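Side-chain contact in allantoin racemase (Pseudomonas fluorescens, PDB 5LG5), which catalyses the racemization of allantoin, interconverting its two enantiomers, and probably acts on other 5-monosubstituted hydantoins: residues A156-V161 against R191-V196. Numbering follows the deposited sequence.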
loop_
_atom_site.group_PDB
_atom_site.type_symbol
_atom_site.label_atom_id
_atom_site.label_comp_id
_atom_site.label_asym_id
_atom_site.label_seq_id
_atom_site.Cartn_x
_atom_site.Cartn_y
_atom_site.Cartn_z
ATOM N N ALA E 156 6.045 -16.630 -32.198
ATOM C CA ALA E 156 6.007 -16.581 -30.742
ATOM C C ALA E 156 7.133 -15.722 -30.184
ATOM O O ALA E 156 6.900 -14.832 -29.359
ATOM C CB ALA E 156 6.098 -17.988 -30.167
ATOM N N MET E 157 8.346 -15.982 -30.657
ATOM C CA MET E 157 9.518 -15.258 -30.207
ATOM C C MET E 157 9.375 -13.758 -30.490
ATOM O O MET E 157 9.686 -12.915 -29.645
ATOM C CB MET E 157 10.758 -15.851 -30.874
ATOM C CG MET E 157 12.025 -15.050 -30.687
ATOM S SD MET E 157 12.582 -14.807 -28.990
ATOM C CE MET E 157 12.834 -16.504 -28.492
ATOM N N GLU E 158 8.908 -13.426 -31.687
ATOM C CA GLU E 158 8.695 -12.033 -32.041
ATOM C C GLU E 158 7.656 -11.340 -31.152
ATOM O O GLU E 158 7.860 -10.197 -30.734
ATOM C CB GLU E 158 8.304 -11.920 -33.518
ATOM C CG GLU E 158 8.430 -10.523 -34.087
ATOM C CD GLU E 158 9.788 -9.874 -33.856
ATOM O OE1 GLU E 158 10.829 -10.562 -33.952
ATOM O OE2 GLU E 158 9.812 -8.653 -33.586
ATOM N N ALA E 159 6.552 -12.020 -30.865
ATOM C CA ALA E 159 5.510 -11.447 -30.015
ATOM C C ALA E 159 6.038 -11.188 -28.603
ATOM O O ALA E 159 5.707 -10.174 -27.978
ATOM C CB ALA E 159 4.300 -12.361 -29.971
ATOM N N ILE E 160 6.859 -12.110 -28.111
ATOM C CA ILE E 160 7.467 -11.971 -26.801
ATOM C C ILE E 160 8.434 -10.786 -26.829
ATOM O O ILE E 160 8.371 -9.905 -25.965
ATOM C CB ILE E 160 8.212 -13.261 -26.382
ATOM C CG1 ILE E 160 7.246 -14.435 -26.232
ATOM C CG2 ILE E 160 9.013 -13.045 -25.098
ATOM C CD1 ILE E 160 7.951 -15.769 -25.987
ATOM N N VAL E 161 9.299 -10.740 -27.847
ATOM C CA VAL E 161 10.247 -9.627 -27.976
ATOM C C VAL E 161 9.542 -8.283 -28.020
ATOM O O VAL E 161 9.982 -7.344 -27.345
ATOM C CB VAL E 161 11.224 -9.792 -29.201
ATOM C CG1 VAL E 161 12.009 -8.511 -29.494
ATOM C CG2 VAL E 161 12.169 -10.980 -28.994
ATOM N N ARG E 191 17.366 -11.539 -24.615
ATOM C CA ARG E 191 18.418 -10.657 -24.099
ATOM C C ARG E 191 19.157 -9.972 -25.242
ATOM O O ARG E 191 19.340 -8.750 -25.241
ATOM C CB ARG E 191 19.434 -11.439 -23.263
ATOM C CG ARG E 191 20.589 -10.577 -22.748
ATOM C CD ARG E 191 21.780 -11.451 -22.375
ATOM N NE ARG E 191 22.088 -12.348 -23.491
ATOM C CZ ARG E 191 22.429 -13.626 -23.366
ATOM N NH1 ARG E 191 22.538 -14.176 -22.161
ATOM N NH2 ARG E 191 22.673 -14.356 -24.452
ATOM N N GLN E 192 19.581 -10.774 -26.214
ATOM C CA GLN E 192 20.309 -10.267 -27.371
ATOM C C GLN E 192 19.461 -9.272 -28.148
ATOM O O GLN E 192 19.959 -8.270 -28.655
ATOM C CB GLN E 192 20.756 -11.417 -28.276
ATOM C CG GLN E 192 21.990 -12.160 -27.784
ATOM C CD GLN E 192 23.207 -11.251 -27.618
ATOM O OE1 GLN E 192 23.350 -10.552 -26.608
ATOM N NE2 GLN E 192 24.065 -11.223 -28.635
ATOM N N ARG E 193 18.165 -9.555 -28.207
ATOM C CA ARG E 193 17.226 -8.749 -28.969
ATOM C C ARG E 193 16.789 -7.480 -28.213
ATOM O O ARG E 193 16.368 -6.510 -28.839
ATOM C CB ARG E 193 16.036 -9.632 -29.393
ATOM C CG ARG E 193 16.377 -10.594 -30.556
ATOM C CD ARG E 193 15.297 -11.664 -30.828
ATOM N NE ARG E 193 14.199 -11.262 -31.723
ATOM C CZ ARG E 193 13.483 -12.124 -32.447
ATOM N NH1 ARG E 193 13.801 -13.414 -32.430
ATOM N NH2 ARG E 193 12.500 -11.706 -33.239
ATOM N N THR E 194 16.900 -7.483 -26.880
ATOM C CA THR E 194 16.488 -6.329 -26.051
ATOM C C THR E 194 17.612 -5.515 -25.408
ATOM O O THR E 194 17.447 -4.323 -25.145
ATOM C CB THR E 194 15.534 -6.758 -24.912
ATOM O OG1 THR E 194 16.169 -7.767 -24.110
ATOM C CG2 THR E 194 14.243 -7.312 -25.490
ATOM N N GLY E 195 18.731 -6.168 -25.107
ATOM C CA GLY E 195 19.830 -5.519 -24.410
ATOM C C GLY E 195 19.695 -5.376 -22.897
ATOM O O GLY E 195 20.412 -4.574 -22.284
ATOM N N VAL E 196 18.786 -6.144 -22.291
ATOM C CA VAL E 196 18.636 -6.188 -20.826
ATOM C C VAL E 196 18.743 -7.634 -20.318
ATOM O O VAL E 196 18.574 -8.568 -21.102
ATOM C CB VAL E 196 17.304 -5.532 -20.364
ATOM C CG1 VAL E 196 17.177 -4.145 -20.948
ATOM C CG2 VAL E 196 16.108 -6.393 -20.756
#
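Arg-193 reaches from helix 187-194 across to helix 153-171, where Val-161, Met-157 and Glu-158 receive successive parts of its side chain, a worked example of how one long residue can serve both apolar side chains and a carboxylate. The apolar part comes first. Val-161 CG2 lies over one face of the guanidinium, 3.4 Å from Arg-193 NE and 3.7 Å from Arg-193 CD, and the two side chains meet at about a right angle. With CG1 anti to the backbone N (chi1 168°), Val-161 turns CG2 toward this face while CG1 still borders Arg-193 CB. With an alanine here, the methyl over that face is gone, and the guanidinium would probably be less restrained on that side. Met-157 CG comes obliquely to 3.0 Å from Arg-193 NH1, a tight approach, with Met-157 SD further off at 3.9 Å from the same NH1; its side chain also packs on Leu-186 and Ile-190. The polar part lies at the guanidinium edge, where the carboxylate of Glu-158 forms a salt bridge with Arg-193; the modelled approach of Glu-158 OE1 to Arg-193 NH2 is implausibly close, so its exact geometry is doubtful. A bend at chi3 (86°) swings the guanidinium so that its edge lies toward Glu-158 and a face toward Val-161. Such peripheral helix-helix packing, bridged by a surface salt bridge, joins the two helices that precede and follow strand 175-179 in the chain, packed side by side in an alpha/beta lobe of the Asp/Glu/hydantoin racemase fold.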